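Local structure of 3-oxosteroid 1-dehydrogenase (Sterolibacterium denitrificans, 7P18) at residues A[46-51]-A[148-153]; A[106-111]-A[133-138]; A[161-166]-A[204-209]. The protein probably catalyses the FAD-dependent 1,2-dehydrogenation of 3-oxosteroids, giving 3-oxo-Delta(1)-steroids and passing the electrons to an acceptor. One frame throughout, in Å; residues are numbered along the deposited sequence.

Contact 1 of 3, residues A[46-51]-A[148-153]; sequences SAVSGG and NLRMAY. With FAD (flavin-adenine dinucleotide), chain C.
One face of the Tyr153 ring is taken by Val48. The CB of Val48 stands 3.8 Å from the centroid of the Tyr153 ring, 18° off the normal, in a CH-pi contact. The branch CG2 of Val48 reaches CE2 of Tyr153 at 3.5 Å. The other branch, CG1 of Val48, set anti to the carbonyl carbon (chi1 -59°), meets Met151 O at 3.6 Å. Beside it, Ala47 CB packs on Arg150 CB at 3.9 Å. One water ties the backbones, donating to Val48 O and accepting from Tyr153 N. The phenol OH is held by Ala294 O. A serine in place of Tyr153 would probably leave Val48 without its ring cover and Ala294 O without this partner.

The turn at 46-51 is part of the FAD site. Ser46 OG lies 2.6 Å from FAD O1A, and Ser46 N also bonds that phosphate oxygen. An ST turn, Gly51 N to Ser49 OG at 3.0 Å, shapes the chain beside the flavin. The segment 46-51 leaves helix 44-47, while 148-153 is loop between strands 131-138 and 157-158. Asn210 of helix 208-222 bonds both Ala47 O and Arg150 O.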
loop_
_atom_site.group_PDB
_atom_site.type_symbol
_atom_site.label_atom_id
_atom_site.label_comp_id
_atom_site.label_asym_id
_atom_site.label_seq_id
_atom_site.Cartn_x
_atom_site.Cartn_y
_atom_site.Cartn_z
ATOM N N SER A 46 -6.193 -1.564 3.703
ATOM C CA SER A 46 -6.757 -1.592 2.337
ATOM C C SER A 46 -7.578 -0.306 2.138
ATOM O O SER A 46 -7.456 0.363 1.087
ATOM C CB SER A 46 -7.571 -2.876 2.170
ATOM O OG SER A 46 -6.769 -4.042 2.360
ATOM N N ALA A 47 -8.378 0.046 3.139
ATOM C CA ALA A 47 -9.322 1.186 3.074
ATOM C C ALA A 47 -8.583 2.521 2.923
ATOM O O ALA A 47 -9.167 3.436 2.312
ATOM C CB ALA A 47 -10.203 1.160 4.293
ATOM N N VAL A 48 -7.367 2.647 3.468
ATOM C CA VAL A 48 -6.594 3.921 3.460
ATOM C C VAL A 48 -5.553 3.908 2.338
ATOM O O VAL A 48 -4.713 4.803 2.295
ATOM C CB VAL A 48 -5.995 4.208 4.858
ATOM C CG1 VAL A 48 -7.092 4.302 5.899
ATOM C CG2 VAL A 48 -4.932 3.219 5.277
ATOM N N SER A 49 -5.637 2.936 1.421
ATOM C CA SER A 49 -4.642 2.701 0.362
ATOM C C SER A 49 -5.059 3.412 -0.915
ATOM O O SER A 49 -6.135 4.024 -0.924
ATOM C CB SER A 49 -4.469 1.211 0.131
ATOM O OG SER A 49 -5.540 0.690 -0.616
ATOM N N GLY A 50 -4.268 3.264 -1.971
ATOM C CA GLY A 50 -4.634 3.713 -3.324
ATOM C C GLY A 50 -5.649 2.826 -3.994
ATOM O O GLY A 50 -6.183 3.236 -5.043
ATOM N N GLY A 51 -5.891 1.631 -3.449
ATOM C CA GLY A 51 -6.869 0.685 -3.981
ATOM C C GLY A 51 -6.414 0.090 -5.305
ATOM O O GLY A 51 -7.230 -0.595 -5.937
ATOM N N ASN A 148 -19.193 2.769 9.712
ATOM C CA ASN A 148 -18.160 1.797 10.162
ATOM C C ASN A 148 -17.023 1.616 9.143
ATOM O O ASN A 148 -16.114 0.801 9.429
ATOM C CB ASN A 148 -18.837 0.472 10.505
ATOM C CG ASN A 148 -19.829 0.620 11.640
ATOM O OD1 ASN A 148 -19.535 1.292 12.637
ATOM N ND2 ASN A 148 -20.975 -0.037 11.498
ATOM N N LEU A 149 -17.017 2.368 8.039
ATOM C CA LEU A 149 -15.891 2.374 7.062
ATOM C C LEU A 149 -14.675 3.052 7.699
ATOM O O LEU A 149 -14.818 4.196 8.243
ATOM C CB LEU A 149 -16.328 3.094 5.784
ATOM C CG LEU A 149 -15.252 3.360 4.721
ATOM C CD1 LEU A 149 -14.665 2.070 4.165
ATOM C CD2 LEU A 149 -15.828 4.182 3.585
ATOM N N ARG A 150 -13.513 2.406 7.634
ATOM C CA ARG A 150 -12.224 3.076 7.965
ATOM C C ARG A 150 -12.005 4.183 6.941
ATOM O O ARG A 150 -11.972 3.860 5.731
ATOM C CB ARG A 150 -11.041 2.104 7.999
ATOM C CG ARG A 150 -9.744 2.762 8.457
ATOM C CD ARG A 150 -8.686 1.750 8.858
ATOM N NE ARG A 150 -9.143 0.920 9.969
ATOM C CZ ARG A 150 -9.091 1.298 11.256
ATOM N NH1 ARG A 150 -8.621 2.500 11.568
ATOM N NH2 ARG A 150 -9.548 0.508 12.214
ATOM N N MET A 151 -11.926 5.453 7.357
ATOM C CA MET A 151 -12.032 6.577 6.396
ATOM C C MET A 151 -10.662 6.908 5.818
ATOM O O MET A 151 -9.628 6.766 6.511
ATOM C CB MET A 151 -12.668 7.817 7.028
ATOM C CG MET A 151 -14.090 7.574 7.480
ATOM S SD MET A 151 -15.293 7.155 6.196
ATOM C CE MET A 151 -15.096 8.539 5.092
ATOM N N ALA A 152 -10.668 7.331 4.566
ATOM C CA ALA A 152 -9.482 7.767 3.806
ATOM C C ALA A 152 -8.747 8.845 4.607
ATOM O O ALA A 152 -9.403 9.726 5.209
ATOM C CB ALA A 152 -9.886 8.260 2.431
ATOM N N TYR A 153 -7.422 8.778 4.602
ATOM C CA TYR A 153 -6.525 9.858 5.085
ATOM C C TYR A 153 -6.804 11.130 4.261
ATOM O O TYR A 153 -6.973 11.054 3.027
ATOM C CB TYR A 153 -5.074 9.400 5.003
ATOM C CG TYR A 153 -4.681 8.185 5.816
ATOM C CD1 TYR A 153 -5.204 7.916 7.077
ATOM C CD2 TYR A 153 -3.700 7.326 5.338
ATOM C CE1 TYR A 153 -4.780 6.823 7.828
ATOM C CE2 TYR A 153 -3.266 6.238 6.078
ATOM C CZ TYR A 153 -3.807 5.980 7.327
ATOM O OH TYR A 153 -3.329 4.901 8.040
HETATM P PA FAD C . -5.372 -4.931 5.950
HETATM O O1A FAD C . -5.928 -4.223 4.768
HETATM O O2A FAD C . -4.670 -4.009 6.911
HETATM O O5B FAD C . -6.576 -5.678 6.660
HETATM C C5B FAD C . -6.303 -6.477 7.841
HETATM C C4B FAD C . -7.474 -6.353 8.768
HETATM O O4B FAD C . -7.384 -7.394 9.778
HETATM C C3B FAD C . -7.584 -5.017 9.533
HETATM O O3B FAD C . -8.889 -4.462 9.412
HETATM C C2B FAD C . -7.237 -5.402 10.973
HETATM O O2B FAD C . -7.779 -4.507 11.934
HETATM C C1B FAD C . -7.715 -6.853 11.030
HETATM N N9A FAD C . -7.110 -7.658 12.093
HETATM C C8A FAD C . -5.851 -7.587 12.617
HETATM N N7A FAD C . -5.678 -8.408 13.648
HETATM C C5A FAD C . -6.888 -9.082 13.763
HETATM C C6A FAD C . -7.344 -10.084 14.647
HETATM N N6A FAD C . -6.632 -10.566 15.672
HETATM N N1A FAD C . -8.608 -10.528 14.479
HETATM C C2A FAD C . -9.337 -10.014 13.484
HETATM N N3A FAD C . -9.045 -9.020 12.641
HETATM C C4A FAD C . -7.774 -8.616 12.821
HETATM N N1 FAD C . -0.919 -1.576 -1.845
HETATM C C2 FAD C . -1.299 -1.803 -3.124
HETATM O O2 FAD C . -1.115 -2.912 -3.657
HETATM N N3 FAD C . -1.911 -0.863 -3.851
HETATM C C4 FAD C . -1.946 0.461 -3.464
HETATM O O4 FAD C . -2.616 1.246 -4.127
HETATM C C4X FAD C . -1.530 0.768 -2.140
HETATM N N5 FAD C . -1.584 2.019 -1.714
HETATM C C5X FAD C . -1.246 2.260 -0.403
HETATM C C6 FAD C . -1.385 3.571 0.109
HETATM C C7 FAD C . -1.191 3.850 1.455
HETATM C C7M FAD C . -1.377 5.256 1.988
HETATM C C8 FAD C . -0.903 2.792 2.335
HETATM C C8M FAD C . -0.714 3.060 3.817
HETATM C C9 FAD C . -0.682 1.524 1.835
HETATM C C9A FAD C . -0.898 1.212 0.479
HETATM N N10 FAD C . -0.702 -0.072 -0.054
HETATM C C10 FAD C . -1.040 -0.346 -1.373
HETATM C "C1'" FAD C . -0.396 -1.208 0.822
HETATM C "C2'" FAD C . -1.702 -1.947 1.187
HETATM O "O2'" FAD C . -2.690 -1.078 1.739
HETATM C "C3'" FAD C . -1.473 -3.125 2.150
HETATM O "O3'" FAD C . -0.274 -3.839 1.838
HETATM C "C4'" FAD C . -2.677 -4.043 2.173
HETATM O "O4'" FAD C . -3.822 -3.253 2.462
HETATM C "C5'" FAD C . -2.568 -5.182 3.163
HETATM O "O5'" FAD C . -3.832 -5.872 3.118
HETATM P P FAD C . -4.179 -6.975 4.209
HETATM O O1P FAD C . -5.533 -7.393 3.826
HETATM O O2P FAD C . -3.093 -7.931 4.420
HETATM O O3P FAD C . -4.313 -6.098 5.584
HETATM O O HOH W 1 -6.504 7.084 2.551
#

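Contact 2 of 3, residues A[106-111]-A[133-138]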
loop_
_atom_site.group_PDB
_atom_site.type_symbol
_atom_site.label_atom_id
_atom_site.label_comp_id
_atom_site.label_asym_id
_atom_site.label_seq_id
_atom_site.Cartn_x
_atom_site.Cartn_y
_atom_site.Cartn_z
ATOM N N THR A 106 -21.104 -3.621 -7.664
ATOM C CA THR A 106 -21.223 -2.207 -8.071
ATOM C C THR A 106 -19.817 -1.635 -8.237
ATOM O O THR A 106 -19.579 -0.827 -9.163
ATOM C CB THR A 106 -22.128 -1.412 -7.108
ATOM O OG1 THR A 106 -23.399 -2.045 -7.163
ATOM C CG2 THR A 106 -22.322 0.026 -7.515
ATOM N N LEU A 107 -18.898 -2.053 -7.376
ATOM C CA LEU A 107 -17.445 -1.728 -7.498
ATOM C C LEU A 107 -16.965 -2.103 -8.915
ATOM O O LEU A 107 -17.310 -3.203 -9.351
ATOM C CB LEU A 107 -16.712 -2.526 -6.427
ATOM C CG LEU A 107 -15.198 -2.422 -6.409
ATOM C CD1 LEU A 107 -14.769 -0.985 -6.143
ATOM C CD2 LEU A 107 -14.658 -3.377 -5.347
ATOM N N GLN A 108 -16.230 -1.217 -9.571
ATOM C CA GLN A 108 -15.686 -1.386 -10.941
ATOM C C GLN A 108 -14.191 -1.000 -10.929
ATOM O O GLN A 108 -13.850 0.078 -10.404
ATOM C CB GLN A 108 -16.502 -0.572 -11.958
ATOM C CG GLN A 108 -17.991 -0.954 -12.034
ATOM C CD GLN A 108 -18.206 -2.318 -12.644
ATOM O OE1 GLN A 108 -17.716 -2.581 -13.752
ATOM N NE2 GLN A 108 -18.840 -3.214 -11.898
ATOM N N TYR A 109 -13.335 -1.854 -11.515
ATOM C CA TYR A 109 -11.890 -1.632 -11.748
ATOM C C TYR A 109 -11.662 -1.331 -13.223
ATOM O O TYR A 109 -12.288 -2.006 -14.063
ATOM C CB TYR A 109 -11.038 -2.825 -11.300
ATOM C CG TYR A 109 -10.617 -2.698 -9.852
ATOM C CD1 TYR A 109 -11.446 -3.103 -8.819
ATOM C CD2 TYR A 109 -9.423 -2.074 -9.522
ATOM C CE1 TYR A 109 -11.115 -2.906 -7.489
ATOM C CE2 TYR A 109 -9.045 -1.903 -8.188
ATOM C CZ TYR A 109 -9.900 -2.292 -7.177
ATOM O OH TYR A 109 -9.553 -2.109 -5.861
ATOM N N PHE A 110 -10.746 -0.418 -13.506
ATOM C CA PHE A 110 -10.305 -0.085 -14.879
ATOM C C PHE A 110 -8.802 0.164 -14.850
ATOM O O PHE A 110 -8.233 0.454 -13.785
ATOM C CB PHE A 110 -11.081 1.129 -15.416
ATOM C CG PHE A 110 -10.831 2.409 -14.659
ATOM C CD1 PHE A 110 -11.479 2.667 -13.457
ATOM C CD2 PHE A 110 -9.941 3.341 -15.126
ATOM C CE1 PHE A 110 -11.239 3.842 -12.757
ATOM C CE2 PHE A 110 -9.673 4.498 -14.415
ATOM C CZ PHE A 110 -10.341 4.764 -13.247
ATOM N N PRO A 111 -8.098 0.086 -15.994
ATOM C CA PRO A 111 -6.643 0.221 -15.997
ATOM C C PRO A 111 -6.174 1.669 -15.814
ATOM O O PRO A 111 -6.841 2.586 -16.297
ATOM C CB PRO A 111 -6.188 -0.266 -17.393
ATOM C CG PRO A 111 -7.405 -1.035 -17.911
ATOM C CD PRO A 111 -8.606 -0.280 -17.333
ATOM N N GLU A 133 -7.371 0.466 -11.080
ATOM C CA GLU A 133 -7.923 1.172 -9.898
ATOM C C GLU A 133 -9.447 1.217 -9.963
ATOM O O GLU A 133 -10.063 0.944 -11.015
ATOM C CB GLU A 133 -7.305 2.555 -9.823
ATOM C CG GLU A 133 -7.899 3.560 -10.823
ATOM C CD GLU A 133 -7.574 4.991 -10.444
ATOM O OE1 GLU A 133 -7.582 5.305 -9.190
ATOM O OE2 GLU A 133 -7.238 5.761 -11.380
ATOM N N PRO A 134 -10.089 1.523 -8.817
ATOM C CA PRO A 134 -11.542 1.606 -8.737
ATOM C C PRO A 134 -12.134 2.901 -9.301
ATOM O O PRO A 134 -11.507 3.971 -9.195
ATOM C CB PRO A 134 -11.860 1.604 -7.243
ATOM C CG PRO A 134 -10.535 1.364 -6.537
ATOM C CD PRO A 134 -9.440 1.697 -7.509
ATOM N N MET A 135 -13.298 2.793 -9.935
ATOM C CA MET A 135 -14.172 3.967 -10.182
ATOM C C MET A 135 -14.648 4.505 -8.818
ATOM O O MET A 135 -14.749 3.715 -7.833
ATOM C CB MET A 135 -15.383 3.546 -11.017
ATOM C CG MET A 135 -15.000 3.069 -12.407
ATOM S SD MET A 135 -16.497 2.828 -13.430
ATOM C CE MET A 135 -16.886 4.551 -13.769
ATOM N N LEU A 136 -14.909 5.804 -8.735
ATOM C CA LEU A 136 -15.551 6.397 -7.522
ATOM C C LEU A 136 -16.785 5.567 -7.163
ATOM O O LEU A 136 -17.545 5.139 -8.062
ATOM C CB LEU A 136 -15.906 7.863 -7.779
ATOM C CG LEU A 136 -14.760 8.831 -8.050
ATOM C CD1 LEU A 136 -15.307 10.250 -8.215
ATOM C CD2 LEU A 136 -13.722 8.826 -6.943
ATOM N N PHE A 137 -16.944 5.273 -5.881
ATOM C CA PHE A 137 -18.033 4.449 -5.337
ATOM C C PHE A 137 -18.947 5.347 -4.478
ATOM O O PHE A 137 -18.446 6.220 -3.708
ATOM C CB PHE A 137 -17.460 3.282 -4.529
ATOM C CG PHE A 137 -18.520 2.327 -4.076
ATOM C CD1 PHE A 137 -18.938 1.311 -4.897
ATOM C CD2 PHE A 137 -19.138 2.480 -2.849
ATOM C CE1 PHE A 137 -19.947 0.454 -4.501
ATOM C CE2 PHE A 137 -20.159 1.642 -2.459
ATOM C CZ PHE A 137 -20.549 0.614 -3.286
ATOM N N ASP A 138 -20.247 5.080 -4.578
ATOM C CA ASP A 138 -21.345 5.806 -3.885
ATOM C C ASP A 138 -21.571 5.210 -2.499
ATOM O O ASP A 138 -22.259 4.192 -2.413
ATOM C CB ASP A 138 -22.625 5.697 -4.715
ATOM C CG ASP A 138 -23.782 6.526 -4.183
ATOM O OD1 ASP A 138 -23.562 7.332 -3.239
ATOM O OD2 ASP A 138 -24.861 6.373 -4.757
HETATM O O HOH W 2 -16.379 1.450 -8.160
#
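Segments 106-111 and 133-138 pair as antiparallel strands within an antiparallel sheet in which strand 131-138 pairs with strands 53-54, 109-111 and 205-206. Phe110 and Glu133 form a hydrogen-bonded pair, and Tyr109 and Pro134 a non-hydrogen-bonded one.

Three backbone bonds join them. Phe110 N donates to Glu133 O at 2.9 Å, and Glu133 N returns to Phe110 O. Met135 N gives a third bond to Gln108 O at 2.8 Å. Close CA-H...O contacts lie between these bonds, from Pro134 CA to Gln108 O and from Tyr109 CA to Glu133 O. Past the paired part, a water accepts from Gln108 N and donates to Met135 O.

Apolar packing divides between the two faces. On one, Tyr109 and Pro134 lie side by side, with CE2 of Tyr109 3.7 Å from CD of Pro134. The phenol OH bonds Gly51 O, which links the sheet to the FAD-binding turn. Leu107 CD1 touches Pro134 CB on this side. On the other, the Phe110 ring runs alongside Glu133, the ring and carboxylate planes 29° apart. Thr167 OG1 and Ala166 N hydrogen-bond the two carboxylate oxygens, which fixes how the group is turned.

Farther along, Thr106 meets the Phe137 ring through CG2. Phe110 is turned with CG between its backbone N and carbonyl carbon (chi1 64°), which carries CD1 of its ring to 3.7 Å from Met135 CG.

Contact 3 of 3, residues A[161-166]-A[204-209]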
loop_
_atom_site.group_PDB
_atom_site.type_symbol
_atom_site.label_atom_id
_atom_site.label_comp_id
_atom_site.label_asym_id
_atom_site.label_seq_id
_atom_site.Cartn_x
_atom_site.Cartn_y
_atom_site.Cartn_z
ATOM N N LYS A 161 -11.099 17.237 1.060
ATOM C CA LYS A 161 -12.578 17.110 1.018
ATOM C C LYS A 161 -13.007 16.070 -0.031
ATOM O O LYS A 161 -13.715 15.109 0.329
ATOM C CB LYS A 161 -13.231 18.461 0.697
ATOM C CG LYS A 161 -12.904 19.591 1.671
ATOM C CD LYS A 161 -13.971 20.668 1.768
ATOM C CE LYS A 161 -13.416 22.028 2.147
ATOM N NZ LYS A 161 -12.570 21.970 3.364
ATOM N N ALA A 162 -12.621 16.294 -1.291
ATOM C CA ALA A 162 -13.249 15.685 -2.485
ATOM C C ALA A 162 -12.451 14.452 -2.925
ATOM O O ALA A 162 -11.227 14.551 -3.094
ATOM C CB ALA A 162 -13.347 16.701 -3.593
ATOM N N SER A 163 -13.143 13.326 -3.062
ATOM C CA SER A 163 -12.533 12.034 -3.494
ATOM C C SER A 163 -12.112 12.172 -4.962
ATOM O O SER A 163 -12.905 12.764 -5.743
ATOM C CB SER A 163 -13.477 10.920 -3.287
ATOM O OG SER A 163 -13.683 10.705 -1.893
ATOM N N MET A 164 -10.921 11.666 -5.320
ATOM C CA MET A 164 -10.500 11.509 -6.742
ATOM C C MET A 164 -9.919 10.112 -6.988
ATOM O O MET A 164 -9.413 9.485 -6.036
ATOM C CB MET A 164 -9.430 12.535 -7.095
ATOM C CG MET A 164 -9.899 13.989 -6.871
ATOM S SD MET A 164 -8.559 15.159 -7.146
ATOM C CE MET A 164 -7.205 14.436 -6.190
ATOM N N THR A 165 -9.967 9.663 -8.246
ATOM C CA THR A 165 -9.222 8.486 -8.745
ATOM C C THR A 165 -7.784 8.922 -8.918
ATOM O O THR A 165 -7.540 10.144 -9.031
ATOM C CB THR A 165 -9.794 7.988 -10.076
ATOM O OG1 THR A 165 -9.625 9.027 -11.049
ATOM C CG2 THR A 165 -11.251 7.612 -9.945
ATOM N N ALA A 166 -6.856 7.979 -8.928
ATOM C CA ALA A 166 -5.428 8.233 -9.234
ATOM C C ALA A 166 -5.328 8.811 -10.645
ATOM O O ALA A 166 -4.505 9.713 -10.863
ATOM C CB ALA A 166 -4.600 6.986 -9.092
ATOM N N ARG A 204 -19.568 11.795 -0.254
ATOM C CA ARG A 204 -20.411 10.604 -0.492
ATOM C C ARG A 204 -19.712 9.647 -1.485
ATOM O O ARG A 204 -19.929 8.411 -1.406
ATOM C CB ARG A 204 -21.734 11.085 -1.088
ATOM C CG ARG A 204 -22.697 9.963 -1.423
ATOM C CD ARG A 204 -24.098 10.499 -1.603
ATOM N NE ARG A 204 -24.201 11.272 -2.814
ATOM C CZ ARG A 204 -24.603 10.793 -3.980
ATOM N NH1 ARG A 204 -24.937 9.522 -4.114
ATOM N NH2 ARG A 204 -24.667 11.601 -5.021
ATOM N N LYS A 205 -19.042 10.229 -2.463
ATOM C CA LYS A 205 -18.210 9.494 -3.444
ATOM C C LYS A 205 -16.884 9.173 -2.767
ATOM O O LYS A 205 -16.217 10.104 -2.221
ATOM C CB LYS A 205 -17.975 10.294 -4.725
ATOM C CG LYS A 205 -19.231 10.672 -5.497
ATOM C CD LYS A 205 -20.017 9.489 -5.915
ATOM C CE LYS A 205 -21.257 9.874 -6.678
ATOM N NZ LYS A 205 -21.745 8.733 -7.481
ATOM N N ARG A 206 -16.509 7.903 -2.815
ATOM C CA ARG A 206 -15.207 7.430 -2.291
ATOM C C ARG A 206 -14.321 7.020 -3.475
ATOM O O ARG A 206 -14.823 6.504 -4.478
ATOM C CB ARG A 206 -15.463 6.296 -1.292
ATOM C CG ARG A 206 -16.542 6.542 -0.244
ATOM C CD ARG A 206 -16.385 7.842 0.521
ATOM N NE ARG A 206 -15.100 8.002 1.168
ATOM C CZ ARG A 206 -14.556 9.159 1.554
ATOM N NH1 ARG A 206 -15.173 10.315 1.364
ATOM N NH2 ARG A 206 -13.370 9.163 2.135
ATOM N N GLY A 207 -13.026 7.252 -3.329
ATOM C CA GLY A 207 -11.984 6.910 -4.307
ATOM C C GLY A 207 -10.926 6.005 -3.717
ATOM O O GLY A 207 -10.915 5.791 -2.479
ATOM N N LEU A 208 -10.071 5.474 -4.581
ATOM C CA LEU A 208 -8.838 4.756 -4.189
ATOM C C LEU A 208 -9.223 3.598 -3.277
ATOM O O LEU A 208 -10.227 2.946 -3.574
ATOM C CB LEU A 208 -7.892 5.750 -3.520
ATOM C CG LEU A 208 -7.592 6.999 -4.340
ATOM C CD1 LEU A 208 -6.661 7.923 -3.557
ATOM C CD2 LEU A 208 -6.993 6.672 -5.700
ATOM N N GLY A 209 -8.453 3.332 -2.220
ATOM C CA GLY A 209 -8.717 2.188 -1.327
ATOM C C GLY A 209 -10.037 2.340 -0.625
ATOM O O GLY A 209 -10.623 1.346 -0.201
HETATM O O HOH W 3 -14.295 12.941 1.995
HETATM O O HOH W 4 -12.236 8.565 -0.839
#
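Ser163 makes the direct polar link across the contact. Its OG donates to Lys205 O at 2.6 Å, tilted 23° out of the carbonyl plane. With OG anti to the carbonyl carbon (chi1 -68°), the hydroxyl also sits over one face of the Arg206 guanidinium, 3.6 Å from NH1. Farther on, Leu208 packs on the other backbone. Its CG is 3.5 Å from Met164 O, and its CD2 is 3.5 Å from Ala166 N. Between these two places, Gly207 lies against the chain, its N 3.7 Å from Ser163 CB. A CB on Gly207 would probably collide with Met164 O.

Two waters form the next shell. One donates to Ser163 OG at 2.8 Å and accepts from Gly207 N. The other donates to Lys161 O and accepts from Arg206 NH1, lying at the edge of the guanidinium in its plane. The bent Arg206 chain is fixed further by Asp203 O at NH1 and by Asn210 OD1 at NH2. Asp203 also receives Ser163 N through OD2. Thr165 OG1 caps the helix by accepting from Glu168 N.

Ala166 starts helix 166-174 and touches the bound androstadienedione, so the Leu208 packing lies next to the steroid pocket. Strand 162-163 pairs with strand 157-158, while strand 205-206 pairs with strand 131-138 and leads into helix 208-222.

The three contacts lie near the flavin and the bound steroid. Contact 1 carries Ser46 and Gly50 of the FAD site, and contact 3 carries Ala166 of the steroid pocket. Their centres are about 10 Å apart. They are joined by Ser49 O and Gly209 N at 2.7 Å, probably a hydrogen bond. Contact 2 lies about 14 Å from contact 1 and about 10 Å from contact 3, centre to centre. It shares a sheet with contact 3: Phe137 O is 2.7 Å from Arg206 N, and Asp138 OD1 forms a salt bridge with Arg204 NH1. The Glu133 side chain is about 6 Å from the bound steroid.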